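Local coordinates for OBCA, Oxalate Biosynthetic Component A (PDB 4NNB), which is a TIM-barrel protein that holds a magnesium ion and an oxaloacetate ion in its pocket, at residues S447-G452 against G469-L474. Residues are numbered along the deposited sequence; the frame is centred on the assembly and turned at random.
Sequences SILLPG and GIRVGL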
ATOM      1  N   SER A 447      17.077   2.256   4.499  1.00 25.46           N
ATOM      2  CA  SER A 447      15.986   3.021   3.901  1.00 25.52           C
ATOM      3  C   SER A 447      14.855   3.180   4.899  1.00 27.83           C
ATOM      4  O   SER A 447      14.844   2.527   5.955  1.00 24.20           O
ATOM      5  CB  SER A 447      15.480   2.335   2.632  1.00 27.12           C
ATOM      6  OG  SER A 447      16.490   2.270   1.646  1.00 28.82           O
ATOM      7  N   ILE A 448      13.906   4.054   4.570  1.00 24.25           N
ATOM      8  CA  ILE A 448      12.718   4.239   5.392  1.00 21.61           C
ATOM      9  C   ILE A 448      11.428   4.196   4.567  1.00 22.79           C
ATOM     10  O   ILE A 448      11.406   4.623   3.409  1.00 23.58           O
ATOM     11  CB  ILE A 448      12.795   5.559   6.189  1.00 24.45           C
ATOM     12  CG1 ILE A 448      11.634   5.674   7.183  1.00 24.32           C
ATOM     13  CG2 ILE A 448      12.852   6.776   5.239  1.00 24.24           C
ATOM     14  CD1 ILE A 448      11.826   6.778   8.254  1.00 29.10           C
ATOM     15  N   LEU A 449      10.369   3.654   5.161  1.00 22.53           N
ATOM     16  CA  LEU A 449       9.030   3.795   4.615  1.00 26.95           C
ATOM     17  C   LEU A 449       8.177   4.417   5.685  1.00 25.88           C
ATOM     18  O   LEU A 449       8.519   4.358   6.876  1.00 27.05           O
ATOM     19  CB  LEU A 449       8.440   2.437   4.196  1.00 26.04           C
ATOM     20  CG  LEU A 449       8.057   1.427   5.280  1.00 26.23           C
ATOM     21  CD1 LEU A 449       6.645   1.645   5.822  1.00 24.43           C
ATOM     22  CD2 LEU A 449       8.204   0.003   4.734  1.00 23.37           C
ATOM     23  N   LEU A 450       7.050   4.983   5.267  1.00 24.44           N
ATOM     24  CA  LEU A 450       6.032   5.453   6.199  1.00 21.25           C
ATOM     25  C   LEU A 450       4.638   5.153   5.649  1.00 21.77           C
ATOM     26  O   LEU A 450       4.443   5.154   4.432  1.00 25.84           O
ATOM     27  CB  LEU A 450       6.178   6.959   6.444  1.00 28.27           C
ATOM     28  CG  LEU A 450       7.307   7.449   7.359  1.00 27.18           C
ATOM     29  CD1 LEU A 450       7.444   8.967   7.257  1.00 28.25           C
ATOM     30  CD2 LEU A 450       7.017   7.056   8.787  1.00 27.89           C
ATOM     31  N   PRO A 451       3.663   4.896   6.540  1.00 24.57           N
ATOM     32  CA  PRO A 451       2.294   4.673   6.051  1.00 24.30           C
ATOM     33  C   PRO A 451       1.787   5.947   5.381  1.00 27.88           C
ATOM     34  O   PRO A 451       2.215   7.040   5.771  1.00 26.34           O
ATOM     35  CB  PRO A 451       1.485   4.400   7.326  1.00 27.41           C
ATOM     36  CG  PRO A 451       2.491   4.226   8.438  1.00 30.84           C
ATOM     37  CD  PRO A 451       3.731   4.964   8.009  1.00 25.79           C
ATOM     38  N   GLY A 452       0.915   5.801   4.386  1.00 24.64           N
ATOM     39  CA  GLY A 452       0.353   6.932   3.648  1.00 28.59           C
ATOM     40  C   GLY A 452       0.140   8.237   4.407  1.00 25.00           C
ATOM     41  O   GLY A 452       0.713   9.258   4.031  1.00 28.03           O
ATOM     42  N   GLY A 469      18.085   5.642   1.580  1.00 28.21           N
ATOM     43  CA  GLY A 469      16.992   5.342   0.676  1.00 27.44           C
ATOM     44  C   GLY A 469      15.641   5.688   1.235  1.00 23.77           C
ATOM     45  O   GLY A 469      15.484   5.866   2.442  1.00 26.36           O
ATOM     46  N   ILE A 470      14.656   5.779   0.343  1.00 27.29           N
ATOM     47  CA  ILE A 470      13.271   6.018   0.717  1.00 22.66           C
ATOM     48  C   ILE A 470      12.392   5.097  -0.123  1.00 23.64           C
ATOM     49  O   ILE A 470      12.629   4.926  -1.322  1.00 25.43           O
ATOM     50  CB  ILE A 470      12.858   7.490   0.452  1.00 29.75           C
ATOM     51  CG1 ILE A 470      13.569   8.431   1.418  1.00 30.08           C
ATOM     52  CG2 ILE A 470      11.335   7.688   0.604  1.00 28.22           C
ATOM     53  CD1 ILE A 470      13.370   9.906   1.053  1.00 35.32           C
ATOM     54  N   ARG A 471      11.381   4.507   0.509  1.00 22.47           N
ATOM     55  CA  ARG A 471      10.458   3.614  -0.176  1.00 23.67           C
ATOM     56  C   ARG A 471       9.077   4.252  -0.236  1.00 20.65           C
ATOM     57  O   ARG A 471       8.617   4.868   0.741  1.00 23.11           O
ATOM     58  CB  ARG A 471      10.390   2.249   0.551  1.00 23.93           C
ATOM     59  CG  ARG A 471       9.100   1.456   0.322  1.00 23.23           C
ATOM     60  CD  ARG A 471       9.216  -0.014   0.812  1.00 21.56           C
ATOM     61  NE  ARG A 471       7.938  -0.492   1.326  1.00 23.62           N
ATOM     62  CZ  ARG A 471       7.728  -1.700   1.853  1.00 26.74           C
ATOM     63  NH1 ARG A 471       8.712  -2.594   1.935  1.00 23.63           N
ATOM     64  NH2 ARG A 471       6.525  -1.998   2.312  1.00 24.09           N
ATOM     65  N   VAL A 472       8.421   4.118  -1.387  1.00 20.75           N
ATOM     66  CA  VAL A 472       7.022   4.536  -1.528  1.00 22.82           C
ATOM     67  C   VAL A 472       6.323   3.488  -2.382  1.00 22.53           C
ATOM     68  O   VAL A 472       6.981   2.653  -3.001  1.00 23.57           O
ATOM     69  CB  VAL A 472       6.896   5.905  -2.233  1.00 25.75           C
ATOM     70  CG1 VAL A 472       7.390   7.020  -1.325  1.00 26.61           C
ATOM     71  CG2 VAL A 472       7.670   5.891  -3.551  1.00 22.72           C
ATOM     72  N   GLY A 473       4.996   3.526  -2.410  1.00 23.20           N
ATOM     73  CA  GLY A 473       4.237   2.658  -3.295  1.00 21.90           C
ATOM     74  C   GLY A 473       2.877   2.338  -2.710  1.00 21.30           C
ATOM     75  O   GLY A 473       2.654   2.580  -1.522  1.00 20.36           O
ATOM     76  N   LEU A 474       1.979   1.768  -3.517  1.00 23.06           N
ATOM     77  CA  LEU A 474       0.629   1.423  -3.041  1.00 22.99           C
ATOM     78  C   LEU A 474       0.617   0.484  -1.819  1.00 21.79           C
ATOM     79  O   LEU A 474      -0.317   0.520  -1.006  1.00 19.43           O
ATOM     80  CB  LEU A 474      -0.217   0.848  -4.181  1.00 21.98           C
ATOM     81  CG  LEU A 474      -0.480   1.786  -5.369  1.00 24.42           C
ATOM     82  CD1 LEU A 474      -1.600   1.228  -6.274  1.00 20.90           C
ATOM     83  CD2 LEU A 474      -0.830   3.187  -4.874  1.00 24.97           C
TER
HETATM   84  O   HOH W   1      14.876   2.553  -0.720  1.00 24.61           O
HETATM   85  O   HOH W   2       6.494   4.668   2.249  1.00 26.14           O
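Two backbone hydrogen bonds tie I448 to the strand beside it. The amide of I448 reaches G469 O at 3.2 Å, and the bond is bent to 145° at the hydrogen. I448 O in turn takes the amide of R471 at 2.9 Å, a straighter bond at 163°. Next to them, S447 CA brings its hydrogen to the same G469 O, a CA-H...O contact of 3.2 Å. S447 pairs with G469 and I448 with I470, both in parallel register, and beyond these pairs a water carries the link onward, accepting from L450 N and apparently donating to R471 O.

The parallel pairing closes a beta-alpha-beta crossover, with helix 458-465 between strands 444-449 and 469-472 of the TIM barrel. On the helix side of the sheet, I448 CG2 meets I470 CG1 at 4.2 Å, and both isoleucines also pack on A462. S447 lies on the opposite face, its OG packed 3.3 Å from G469 CA; a water bridges this hydroxyl to I470 O, weakly at the second step.

L449 and R471 run side by side in the same direction. L449 CD2 sits over the centre of one guanidinium face, 3.4 Å from R471 CZ. With CG anti to the backbone N (chi1 156°) and a bend at chi3, the arginine turns its flat group beneath this methyl. Its NE forms a salt bridge to D476, and the nearest atom of the side chain lies about 4 Å from the bound magnesium ion, whose ligands include E475.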